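Local structure of fusion DH (Streptomyces sp. MJ635-86F5, 6K97) at residues A[80-85]-A[92-97]; A[204-209]-A[265-270]; A[228-233]-A[259-264]. The protein is an engineered fusion of the two parts of a split polyketide synthase dehydratase domain from cremimycin biosynthesis, and probably removes water from beta-hydroxyacyl intermediates. One frame throughout, in Å; residues are numbered along the deposited sequence.

How the contacts relate
Reading from the N terminus, contact 1 comes first: after a four-residue turn, strand 93-99 comes back against helix 75-88, closing a short loop in the first fused part. The other two contacts lie in the second part. Contact 2 joins the end of helix 199-208 to the end of helix 252-266 and closes a loop of 55 residues, inside which contact 3 is nested, setting strand 229-235 on the same helix 252-266. Contacts 2 and 3 touch, Pro-265 CG lying 3.8 Å from Ile-230 CD1. Contact 1 stands apart, its centre about 29 Å from that of contact 2, across the centre of the chain.

Contact 1. Residues A[80-85]-A[92-97]; sequences ELALHA and DEITEL
In the helix-on-sheet core of a hot dog fold, Ile-94 reaches from its strand onto Ala-82 and Leu-83. The contact is wholly apolar and rests chiefly on one methyl group. Ile-94 CD1 lies 3.7 Å from Ala-82 CB and equally 3.7 Å from Leu-83 CD2, so it settles in the angle between two successive residues of the helix. An extended outer torsion (chi2 166°) carries CD1 outward from the strand, while CG1 sits beside the backbone N. Ala-82, pointing toward the strand, is small enough to let the backbones approach to 7.1 Å between its CA and that of Ile-94. Leu-83 leaves the helix more to one side, and its branched end crosses the isoleucine at about a right angle. This is the central helix of the fold, in the first part of the fusion, packed on a strand of its own sheet. A glycine in place of Ile-94 would probably leave a gap beside Ala-82 and take from Leu-83 CD2 one of its neighbours. On the strand's other side Thr-95 OG1 bonds to Glu-93 OE1 at 3.0 Å, through the carboxylate's anti lone pair, while Glu-93 OE2 forms a salt bridge with Arg-283. Thr-95 and Glu-96 both face Ser-147 in a classic beta bulge, and Leu-128 of strand 126-134 touches both Ala-82 and Leu-97.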
ATOM      1  N   GLU A  80      17.461  -8.482   2.297  1.00 26.98           N
ATOM      2  CA  GLU A  80      17.364  -7.926   0.978  1.00 27.17           C
ATOM      3  C   GLU A  80      16.102  -7.009   0.865  1.00 29.44           C
ATOM      4  O   GLU A  80      16.163  -5.913   0.299  1.00 26.30           O
ATOM      5  CB  GLU A  80      17.325  -9.005  -0.060  1.00 26.89           C
ATOM      6  CG  GLU A  80      17.008  -8.518  -1.493  1.00 28.47           C
ATOM      7  CD  GLU A  80      18.074  -7.602  -2.096  1.00 30.34           C
ATOM      8  OE1 GLU A  80      19.229  -7.501  -1.523  1.00 32.02           O
ATOM      9  OE2 GLU A  80      17.793  -7.028  -3.178  1.00 29.09           O
ATOM     10  N   LEU A  81      14.982  -7.480   1.423  1.00 29.81           N
ATOM     11  CA  LEU A  81      13.764  -6.721   1.330  1.00 30.59           C
ATOM     12  C   LEU A  81      13.957  -5.361   1.992  1.00 32.52           C
ATOM     13  O   LEU A  81      13.581  -4.366   1.420  1.00 36.23           O
ATOM     14  CB  LEU A  81      12.628  -7.466   1.999  1.00 30.30           C
ATOM     15  CG  LEU A  81      12.180  -8.693   1.211  1.00 31.74           C
ATOM     16  CD1 LEU A  81      11.269  -9.557   2.024  1.00 30.20           C
ATOM     17  CD2 LEU A  81      11.548  -8.330  -0.118  1.00 31.78           C
ATOM     18  N   ALA A  82      14.593  -5.330   3.172  1.00 30.02           N
ATOM     19  CA  ALA A  82      14.861  -4.096   3.865  1.00 30.48           C
ATOM     20  C   ALA A  82      15.837  -3.181   3.080  1.00 30.82           C
ATOM     21  O   ALA A  82      15.659  -1.982   3.056  1.00 29.31           O
ATOM     22  CB  ALA A  82      15.420  -4.381   5.240  1.00 29.81           C
ATOM     23  N   LEU A  83      16.833  -3.769   2.435  1.00 30.76           N
ATOM     24  CA  LEU A  83      17.732  -3.005   1.581  1.00 32.35           C
ATOM     25  C   LEU A  83      16.933  -2.303   0.480  1.00 33.30           C
ATOM     26  O   LEU A  83      17.155  -1.112   0.251  1.00 32.42           O
ATOM     27  CB  LEU A  83      18.838  -3.879   0.982  1.00 32.01           C
ATOM     28  CG  LEU A  83      19.854  -4.350   2.055  1.00 34.11           C
ATOM     29  CD1 LEU A  83      20.768  -5.435   1.508  1.00 33.28           C
ATOM     30  CD2 LEU A  83      20.673  -3.193   2.615  1.00 32.47           C
ATOM     31  N   HIS A  84      15.961  -2.980  -0.136  1.00 32.03           N
ATOM     32  CA  HIS A  84      15.168  -2.319  -1.159  1.00 33.37           C
ATOM     33  C   HIS A  84      14.376  -1.147  -0.558  1.00 34.37           C
ATOM     34  O   HIS A  84      14.387  -0.007  -1.079  1.00 37.08           O
ATOM     35  CB  HIS A  84      14.250  -3.270  -1.884  1.00 32.89           C
ATOM     36  CG  HIS A  84      13.712  -2.709  -3.151  1.00 35.96           C
ATOM     37  ND1 HIS A  84      14.498  -2.506  -4.269  1.00 37.18           N
ATOM     38  CD2 HIS A  84      12.488  -2.216  -3.460  1.00 37.29           C
ATOM     39  CE1 HIS A  84      13.772  -1.946  -5.224  1.00 36.69           C
ATOM     40  NE2 HIS A  84      12.558  -1.741  -4.754  1.00 37.40           N
ATOM     41  N   ALA A  85      13.752  -1.385   0.574  1.00 32.55           N
ATOM     42  CA  ALA A  85      13.049  -0.282   1.218  1.00 33.74           C
ATOM     43  C   ALA A  85      14.007   0.865   1.530  1.00 33.84           C
ATOM     44  O   ALA A  85      13.690   2.029   1.336  1.00 32.38           O
ATOM     45  CB  ALA A  85      12.382  -0.784   2.470  1.00 34.35           C
ATOM     46  N   ASP A  92      20.748   5.137   4.439  1.00 40.93           N
ATOM     47  CA  ASP A  92      22.082   4.522   4.166  1.00 41.85           C
ATOM     48  C   ASP A  92      22.298   3.163   4.792  1.00 38.97           C
ATOM     49  O   ASP A  92      23.233   2.455   4.454  1.00 41.06           O
ATOM     50  CB  ASP A  92      23.190   5.445   4.695  1.00 44.74           C
ATOM     51  CG  ASP A  92      23.292   6.777   3.920  1.00 48.10           C
ATOM     52  OD1 ASP A  92      22.919   6.818   2.719  1.00 44.03           O
ATOM     53  OD2 ASP A  92      23.769   7.761   4.542  1.00 52.25           O
ATOM     54  N   GLU A  93      21.422   2.766   5.694  1.00 39.06           N
ATOM     55  CA  GLU A  93      21.759   1.686   6.604  1.00 38.06           C
ATOM     56  C   GLU A  93      20.497   0.997   7.101  1.00 37.43           C
ATOM     57  O   GLU A  93      19.445   1.664   7.316  1.00 36.99           O
ATOM     58  CB  GLU A  93      22.459   2.340   7.773  1.00 41.26           C
ATOM     59  CG  GLU A  93      22.926   1.397   8.818  1.00 46.09           C
ATOM     60  CD  GLU A  93      23.654   2.077   9.953  1.00 49.34           C
ATOM     61  OE1 GLU A  93      22.952   2.624  10.890  1.00 51.50           O
ATOM     62  OE2 GLU A  93      24.908   2.051   9.874  1.00 44.56           O
ATOM     63  N   ILE A  94      20.566  -0.322   7.261  1.00 35.00           N
ATOM     64  CA  ILE A  94      19.633  -1.006   8.136  1.00 33.21           C
ATOM     65  C   ILE A  94      20.337  -0.910   9.469  1.00 33.39           C
ATOM     66  O   ILE A  94      21.428  -1.385   9.640  1.00 33.97           O
ATOM     67  CB  ILE A  94      19.414  -2.466   7.777  1.00 34.38           C
ATOM     68  CG1 ILE A  94      18.921  -2.594   6.350  1.00 33.52           C
ATOM     69  CG2 ILE A  94      18.437  -3.128   8.730  1.00 34.77           C
ATOM     70  CD1 ILE A  94      19.010  -4.017   5.856  1.00 33.02           C
ATOM     71  N   THR A  95      19.706  -0.237  10.401  1.00 34.65           N
ATOM     72  CA  THR A  95      20.315   0.073  11.665  1.00 34.25           C
ATOM     73  C   THR A  95      20.201  -1.140  12.508  1.00 32.83           C
ATOM     74  O   THR A  95      21.135  -1.518  13.157  1.00 32.77           O
ATOM     75  CB  THR A  95      19.634   1.296  12.324  1.00 33.94           C
ATOM     76  OG1 THR A  95      20.100   2.458  11.639  1.00 36.23           O
ATOM     77  CG2 THR A  95      20.025   1.434  13.763  1.00 33.93           C
ATOM     78  N   GLU A  96      19.041  -1.772  12.473  1.00 36.02           N
ATOM     79  CA  GLU A  96      18.863  -2.965  13.281  1.00 38.47           C
ATOM     80  C   GLU A  96      17.671  -3.733  12.722  1.00 34.54           C
ATOM     81  O   GLU A  96      16.720  -3.128  12.228  1.00 34.60           O
ATOM     82  CB  GLU A  96      18.790  -2.539  14.790  1.00 39.26           C
ATOM     83  CG  GLU A  96      17.793  -3.321  15.584  1.00 45.70           C
ATOM     84  CD  GLU A  96      16.423  -2.729  15.505  1.00 44.36           C
ATOM     85  OE1 GLU A  96      16.200  -1.580  15.022  1.00 43.48           O
ATOM     86  OE2 GLU A  96      15.558  -3.474  15.968  1.00 51.13           O
ATOM     87  N   LEU A  97      17.778  -5.057  12.717  1.00 33.52           N
ATOM     88  CA  LEU A  97      16.732  -5.932  12.204  1.00 32.28           C
ATOM     89  C   LEU A  97      16.679  -7.198  13.007  1.00 33.01           C
ATOM     90  O   LEU A  97      17.712  -7.849  13.189  1.00 31.40           O
ATOM     91  CB  LEU A  97      16.974  -6.319  10.741  1.00 34.23           C
ATOM     92  CG  LEU A  97      15.772  -7.023  10.038  1.00 35.35           C
ATOM     93  CD1 LEU A  97      14.622  -6.033   9.732  1.00 33.94           C
ATOM     94  CD2 LEU A  97      16.214  -7.725   8.750  1.00 34.81           C
TER

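Contact 2. Residues A[204-209]-A[265-270]; sequences ARLADR and PLLDGE
Leu-267, just past the last turn of helix 252-266, meets both Leu-206 and Arg-209. Its CD1 methyl lies 3.5 Å from Leu-206 CD2, the two leucines crossing at about a right angle; branched apolar ends suit this buried spot between two helix ends. Closer to the backbone, Leu-267 CB lies over one face of the Arg-209 guanidinium, 4.0 Å from NH1. The carbonyl of the same residue accepts two weak hydrogen bonds from the arginine, Leu-267 O lying 3.4 Å from NH1 and 3.3 Å from NH2, and both bonds are bent. Arginine suits the place because bends at chi2 (-82°) and chi3 (-73°) fold its long chain across the gap. Further along, Glu-270 O approaches Arg-209 NH1 to 2.7 Å, obliquely and at an angle too poor for a hydrogen bond. The Glu-270 carboxylate instead makes a salt bridge with Lys-302. Arg-209 NH1 has a further weak bond to Gly-272 O. Within the predicted C-terminal hot dog region, the contact thus joins the ends of helices 199-208 and 252-266, and Phe-211 of the short strand 211-213 packs against both Leu-206 and Leu-267.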
ATOM      1  N   ALA A 204      28.780 -30.909   3.964  1.00 41.41           N
ATOM      2  CA  ALA A 204      28.304 -32.243   4.406  1.00 41.74           C
ATOM      3  C   ALA A 204      27.964 -32.294   5.901  1.00 41.97           C
ATOM      4  O   ALA A 204      26.946 -32.838   6.301  1.00 45.45           O
ATOM      5  CB  ALA A 204      29.301 -33.305   4.052  1.00 42.15           C
ATOM      6  N   ARG A 205      28.826 -31.736   6.735  1.00 42.21           N
ATOM      7  CA  ARG A 205      28.580 -31.704   8.185  1.00 39.92           C
ATOM      8  C   ARG A 205      27.369 -30.808   8.544  1.00 40.91           C
ATOM      9  O   ARG A 205      26.518 -31.136   9.395  1.00 42.10           O
ATOM     10  CB  ARG A 205      29.885 -31.265   8.892  1.00 39.55           C
ATOM     11  CG  ARG A 205      30.918 -32.396   8.898  1.00 41.46           C
ATOM     12  CD  ARG A 205      32.212 -31.980   9.591  1.00 42.92           C
ATOM     13  NE  ARG A 205      33.042 -31.120   8.741  1.00 43.49           N
ATOM     14  CZ  ARG A 205      33.930 -31.538   7.843  1.00 42.29           C
ATOM     15  NH1 ARG A 205      34.147 -32.812   7.596  1.00 43.18           N
ATOM     16  NH2 ARG A 205      34.601 -30.647   7.167  1.00 44.14           N
ATOM     17  N   LEU A 206      27.242 -29.684   7.861  1.00 39.58           N
ATOM     18  CA  LEU A 206      26.083 -28.862   8.072  1.00 36.76           C
ATOM     19  C   LEU A 206      24.771 -29.606   7.726  1.00 36.95           C
ATOM     20  O   LEU A 206      23.751 -29.515   8.461  1.00 34.57           O
ATOM     21  CB  LEU A 206      26.245 -27.603   7.281  1.00 36.97           C
ATOM     22  CG  LEU A 206      27.353 -26.664   7.787  1.00 38.93           C
ATOM     23  CD1 LEU A 206      27.456 -25.453   6.850  1.00 40.02           C
ATOM     24  CD2 LEU A 206      27.069 -26.182   9.203  1.00 40.09           C
ATOM     25  N   ALA A 207      24.809 -30.367   6.632  1.00 36.31           N
ATOM     26  CA  ALA A 207      23.650 -31.145   6.190  1.00 37.45           C
ATOM     27  C   ALA A 207      23.253 -32.173   7.227  1.00 40.34           C
ATOM     28  O   ALA A 207      22.065 -32.396   7.473  1.00 43.50           O
ATOM     29  CB  ALA A 207      23.929 -31.801   4.847  1.00 37.27           C
ATOM     30  N   ASP A 208      24.245 -32.780   7.861  1.00 42.96           N
ATOM     31  CA  ASP A 208      23.993 -33.748   8.918  1.00 45.37           C
ATOM     32  C   ASP A 208      23.358 -33.150  10.132  1.00 43.29           C
ATOM     33  O   ASP A 208      22.756 -33.859  10.879  1.00 47.19           O
ATOM     34  CB  ASP A 208      25.298 -34.449   9.341  1.00 50.20           C
ATOM     35  CG  ASP A 208      25.741 -35.515   8.330  1.00 53.07           C
ATOM     36  OD1 ASP A 208      24.891 -36.012   7.551  1.00 59.90           O
ATOM     37  OD2 ASP A 208      26.943 -35.817   8.278  1.00 52.42           O
ATOM     38  N   ARG A 209      23.473 -31.852  10.331  1.00 44.14           N
ATOM     39  CA  ARG A 209      22.818 -31.159  11.439  1.00 43.93           C
ATOM     40  C   ARG A 209      21.456 -30.580  11.087  1.00 42.51           C
ATOM     41  O   ARG A 209      20.830 -29.988  11.950  1.00 41.38           O
ATOM     42  CB  ARG A 209      23.687 -29.966  11.884  1.00 48.21           C
ATOM     43  CG  ARG A 209      25.164 -30.259  12.177  1.00 54.14           C
ATOM     44  CD  ARG A 209      25.364 -30.817  13.567  1.00 60.63           C
ATOM     45  NE  ARG A 209      25.184 -29.801  14.599  1.00 68.17           N
ATOM     46  CZ  ARG A 209      26.147 -29.273  15.361  1.00 66.64           C
ATOM     47  NH1 ARG A 209      25.802 -28.387  16.294  1.00 64.52           N
ATOM     48  NH2 ARG A 209      27.424 -29.611  15.220  1.00 63.46           N
ATOM     49  N   PRO A 265      32.936 -22.634  13.185  1.00 45.02           N
ATOM     50  CA  PRO A 265      33.348 -22.514  14.581  1.00 48.44           C
ATOM     51  C   PRO A 265      32.162 -22.337  15.512  1.00 52.26           C
ATOM     52  O   PRO A 265      32.159 -22.903  16.606  1.00 55.07           O
ATOM     53  CB  PRO A 265      34.256 -21.270  14.617  1.00 49.57           C
ATOM     54  CG  PRO A 265      34.072 -20.592  13.288  1.00 52.00           C
ATOM     55  CD  PRO A 265      33.602 -21.656  12.310  1.00 49.08           C
ATOM     56  N   LEU A 266      31.137 -21.615  15.069  1.00 53.67           N
ATOM     57  CA  LEU A 266      29.964 -21.346  15.910  1.00 57.61           C
ATOM     58  C   LEU A 266      29.130 -22.584  16.283  1.00 56.33           C
ATOM     59  O   LEU A 266      28.402 -22.505  17.252  1.00 58.67           O
ATOM     60  CB  LEU A 266      29.044 -20.283  15.272  1.00 58.76           C
ATOM     61  CG  LEU A 266      29.555 -18.817  15.266  1.00 65.54           C
ATOM     62  CD1 LEU A 266      28.455 -17.867  14.812  1.00 67.38           C
ATOM     63  CD2 LEU A 266      30.174 -18.316  16.580  1.00 65.14           C
ATOM     64  N   LEU A 267      29.212 -23.680  15.530  1.00 51.96           N
ATOM     65  CA  LEU A 267      28.471 -24.909  15.824  1.00 57.25           C
ATOM     66  C   LEU A 267      29.314 -25.972  16.522  1.00 57.88           C
ATOM     67  O   LEU A 267      28.849 -27.065  16.767  1.00 56.96           O
ATOM     68  CB  LEU A 267      27.908 -25.524  14.505  1.00 55.94           C
ATOM     69  CG  LEU A 267      26.789 -24.762  13.808  1.00 61.47           C
ATOM     70  CD1 LEU A 267      26.315 -25.534  12.580  1.00 60.46           C
ATOM     71  CD2 LEU A 267      25.591 -24.497  14.724  1.00 65.09           C
ATOM     72  N   ASP A 268      30.549 -25.635  16.837  1.00 64.35           N
ATOM     73  CA  ASP A 268      31.599 -26.615  17.018  1.00 65.10           C
ATOM     74  C   ASP A 268      31.314 -27.623  18.116  1.00 67.02           C
ATOM     75  O   ASP A 268      31.458 -28.848  17.917  1.00 62.22           O
ATOM     76  CB  ASP A 268      32.929 -25.906  17.306  1.00 70.77           C
ATOM     77  CG  ASP A 268      34.142 -26.770  17.029  1.00 70.95           C
ATOM     78  OD1 ASP A 268      34.034 -27.855  16.392  1.00 58.88           O
ATOM     79  OD2 ASP A 268      35.217 -26.316  17.466  1.00 73.17           O
ATOM     80  N   GLY A 269      30.918 -27.150  19.282  1.00 63.11           N
ATOM     81  CA  GLY A 269      30.570 -28.111  20.349  1.00 64.95           C
ATOM     82  C   GLY A 269      29.159 -27.796  20.802  1.00 64.57           C
ATOM     83  O   GLY A 269      28.921 -27.383  21.948  1.00 69.64           O
ATOM     84  N   GLU A 270      28.225 -27.870  19.862  1.00 59.97           N
ATOM     85  CA  GLU A 270      26.893 -27.376  20.108  1.00 57.44           C
ATOM     86  C   GLU A 270      25.899 -28.412  19.662  1.00 55.29           C
ATOM     87  O   GLU A 270      26.173 -29.235  18.831  1.00 53.17           O
ATOM     88  CB  GLU A 270      26.677 -26.027  19.426  1.00 58.50           C
ATOM     89  CG  GLU A 270      27.496 -24.885  20.020  1.00 58.80           C
ATOM     90  CD  GLU A 270      26.988 -24.415  21.372  1.00 57.58           C
ATOM     91  OE1 GLU A 270      25.856 -24.790  21.779  1.00 60.53           O
ATOM     92  OE2 GLU A 270      27.713 -23.638  22.016  1.00 53.96           O
TER

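Contact 3. Residues A[228-233]-A[259-264]; sequences EDIYAD and LHAALG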
ATOM      1  N   GLU A 228      41.362 -15.800  15.075  1.00 65.63           N
ATOM      2  CA  GLU A 228      39.921 -15.946  15.253  1.00 71.97           C
ATOM      3  C   GLU A 228      39.118 -15.562  13.975  1.00 68.93           C
ATOM      4  O   GLU A 228      37.910 -15.799  13.906  1.00 71.62           O
ATOM      5  CB  GLU A 228      39.445 -15.143  16.474  1.00 81.25           C
ATOM      6  CG  GLU A 228      39.393 -15.925  17.792  1.00 85.47           C
ATOM      7  CD  GLU A 228      38.325 -15.390  18.747  1.00 93.45           C
ATOM      8  OE1 GLU A 228      37.385 -16.147  19.073  1.00 94.55           O
ATOM      9  OE2 GLU A 228      38.392 -14.202  19.151  1.00100.76           O
ATOM     10  N   ASP A 229      39.804 -15.033  12.965  1.00 59.59           N
ATOM     11  CA  ASP A 229      39.180 -14.530  11.756  1.00 55.26           C
ATOM     12  C   ASP A 229      38.991 -15.545  10.619  1.00 52.12           C
ATOM     13  O   ASP A 229      39.773 -16.466  10.459  1.00 51.51           O
ATOM     14  CB  ASP A 229      40.035 -13.390  11.215  1.00 59.22           C
ATOM     15  CG  ASP A 229      39.968 -12.142  12.075  1.00 66.14           C
ATOM     16  OD1 ASP A 229      39.108 -12.068  13.016  1.00 70.78           O
ATOM     17  OD2 ASP A 229      40.769 -11.219  11.778  1.00 59.29           O
ATOM     18  N   ILE A 230      37.985 -15.315   9.774  1.00 45.96           N
ATOM     19  CA  ILE A 230      37.772 -16.155   8.620  1.00 40.89           C
ATOM     20  C   ILE A 230      37.677 -15.335   7.348  1.00 40.11           C
ATOM     21  O   ILE A 230      37.125 -14.260   7.362  1.00 38.03           O
ATOM     22  CB  ILE A 230      36.486 -16.944   8.794  1.00 40.06           C
ATOM     23  CG1 ILE A 230      36.533 -17.684  10.139  1.00 41.75           C
ATOM     24  CG2 ILE A 230      36.295 -17.884   7.623  1.00 37.82           C
ATOM     25  CD1 ILE A 230      35.173 -18.050  10.674  1.00 45.52           C
ATOM     26  N   TYR A 231      38.218 -15.860   6.257  1.00 41.52           N
ATOM     27  CA  TYR A 231      38.135 -15.245   4.940  1.00 44.63           C
ATOM     28  C   TYR A 231      37.454 -16.193   3.972  1.00 46.57           C
ATOM     29  O   TYR A 231      37.817 -17.364   3.909  1.00 51.80           O
ATOM     30  CB  TYR A 231      39.529 -14.947   4.410  1.00 48.17           C
ATOM     31  CG  TYR A 231      40.259 -13.916   5.226  1.00 51.52           C
ATOM     32  CD1 TYR A 231      41.038 -14.294   6.326  1.00 54.04           C
ATOM     33  CD2 TYR A 231      40.147 -12.565   4.933  1.00 52.58           C
ATOM     34  CE1 TYR A 231      41.698 -13.353   7.095  1.00 55.21           C
ATOM     35  CE2 TYR A 231      40.800 -11.616   5.708  1.00 56.52           C
ATOM     36  CZ  TYR A 231      41.590 -12.024   6.774  1.00 56.76           C
ATOM     37  OH  TYR A 231      42.247 -11.084   7.536  1.00 61.86           O
ATOM     38  N   ALA A 232      36.479 -15.706   3.213  1.00 44.79           N
ATOM     39  CA  ALA A 232      35.672 -16.577   2.370  1.00 44.34           C
ATOM     40  C   ALA A 232      35.477 -16.028   0.965  1.00 47.48           C
ATOM     41  O   ALA A 232      35.180 -14.841   0.808  1.00 51.07           O
ATOM     42  CB  ALA A 232      34.322 -16.747   3.029  1.00 43.65           C
ATOM     43  N   ASP A 233      35.623 -16.876  -0.051  1.00 47.05           N
ATOM     44  CA  ASP A 233      35.158 -16.543  -1.383  1.00 47.48           C
ATOM     45  C   ASP A 233      33.774 -17.167  -1.540  1.00 45.36           C
ATOM     46  O   ASP A 233      33.609 -18.370  -1.364  1.00 41.44           O
ATOM     47  CB  ASP A 233      36.101 -17.066  -2.455  1.00 54.96           C
ATOM     48  CG  ASP A 233      37.382 -16.269  -2.550  1.00 59.61           C
ATOM     49  OD1 ASP A 233      37.638 -15.400  -1.688  1.00 69.74           O
ATOM     50  OD2 ASP A 233      38.126 -16.479  -3.518  1.00 64.48           O
ATOM     51  N   LEU A 259      27.737 -16.429   5.514  1.00 48.08           N
ATOM     52  CA  LEU A 259      27.560 -16.906   6.886  1.00 47.62           C
ATOM     53  C   LEU A 259      27.871 -18.371   7.050  1.00 50.14           C
ATOM     54  O   LEU A 259      28.027 -18.836   8.196  1.00 55.22           O
ATOM     55  CB  LEU A 259      26.113 -16.684   7.388  1.00 47.63           C
ATOM     56  CG  LEU A 259      25.557 -15.274   7.278  1.00 53.49           C
ATOM     57  CD1 LEU A 259      24.149 -15.216   7.881  1.00 52.05           C
ATOM     58  CD2 LEU A 259      26.504 -14.285   7.937  1.00 52.04           C
ATOM     59  N   HIS A 260      27.859 -19.150   5.964  1.00 42.54           N
ATOM     60  CA  HIS A 260      28.039 -20.581   6.138  1.00 38.14           C
ATOM     61  C   HIS A 260      29.405 -20.850   6.772  1.00 38.62           C
ATOM     62  O   HIS A 260      29.542 -21.652   7.701  1.00 38.48           O
ATOM     63  CB  HIS A 260      27.855 -21.312   4.816  1.00 37.94           C
ATOM     64  CG  HIS A 260      26.466 -21.169   4.242  1.00 38.25           C
ATOM     65  ND1 HIS A 260      26.181 -21.392   2.917  1.00 36.39           N
ATOM     66  CD2 HIS A 260      25.286 -20.837   4.829  1.00 34.07           C
ATOM     67  CE1 HIS A 260      24.887 -21.210   2.720  1.00 35.92           C
ATOM     68  NE2 HIS A 260      24.329 -20.871   3.862  1.00 33.42           N
ATOM     69  N   ALA A 261      30.399 -20.087   6.353  1.00 39.58           N
ATOM     70  CA  ALA A 261      31.709 -20.195   6.963  1.00 41.53           C
ATOM     71  C   ALA A 261      31.650 -19.958   8.458  1.00 40.34           C
ATOM     72  O   ALA A 261      32.280 -20.678   9.227  1.00 48.32           O
ATOM     73  CB  ALA A 261      32.679 -19.225   6.323  1.00 43.50           C
ATOM     74  N   ALA A 262      30.912 -18.967   8.880  1.00 37.68           N
ATOM     75  CA  ALA A 262      30.890 -18.639  10.311  1.00 39.22           C
ATOM     76  C   ALA A 262      30.273 -19.781  11.118  1.00 40.05           C
ATOM     77  O   ALA A 262      30.627 -19.969  12.266  1.00 40.19           O
ATOM     78  CB  ALA A 262      30.159 -17.337  10.576  1.00 35.21           C
ATOM     79  N   LEU A 263      29.374 -20.540  10.493  1.00 42.07           N
ATOM     80  CA  LEU A 263      28.733 -21.674  11.162  1.00 41.98           C
ATOM     81  C   LEU A 263      29.724 -22.740  11.571  1.00 40.26           C
ATOM     82  O   LEU A 263      29.418 -23.491  12.448  1.00 40.80           O
ATOM     83  CB  LEU A 263      27.670 -22.334  10.292  1.00 40.07           C
ATOM     84  CG  LEU A 263      26.456 -21.493   9.945  1.00 42.06           C
ATOM     85  CD1 LEU A 263      25.624 -22.252   8.923  1.00 42.92           C
ATOM     86  CD2 LEU A 263      25.653 -21.152  11.192  1.00 42.37           C
ATOM     87  N   GLY A 264      30.904 -22.799  10.963  1.00 41.03           N
ATOM     88  CA  GLY A 264      31.891 -23.827  11.334  1.00 41.07           C
ATOM     89  C   GLY A 264      32.244 -23.710  12.809  1.00 44.04           C
ATOM     90  O   GLY A 264      31.901 -24.581  13.608  1.00 43.59           O
TER
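No ring comes between Ile-230 and Ala-261, and the aromatic groups lie to the outside of their contact. Tyr-231 points away from the helix and stacks on His-295, whereas the ring of His-260 meets those of Tyr-203 and Tyr-213, steeply at the first and at about 30° to the second. Between them the interface is purely aliphatic. Ile-230 CG2 rests 4.1 Å from Ala-261 CB, and its CD1 reaches past to lie 4.3 Å from Ala-262 CA. Isoleucine branches at CB, and with CG2 anti to the backbone N (chi1 -53° for CG1) one branch faces Ala-261 while the other runs toward Ala-262. One step of the strand's alternation further on, Ala-232 CB faces Ala-261 CB at 4.4 Å. Alanine suits both places: its single methyl touches the other side yet lets the axes of strand 229-233 and helix 259-264 approach to 8.8 Å, their directions 143° apart. The helix is the central one of the second hot dog unit, laid on the concave side of its sheet. Strand 229-235 is flanked by strands 220-226 and 291-298, and Ala-261 also touches Leu-220 of the former and Ile-296 of the latter, so this one methyl packs against three adjacent strands.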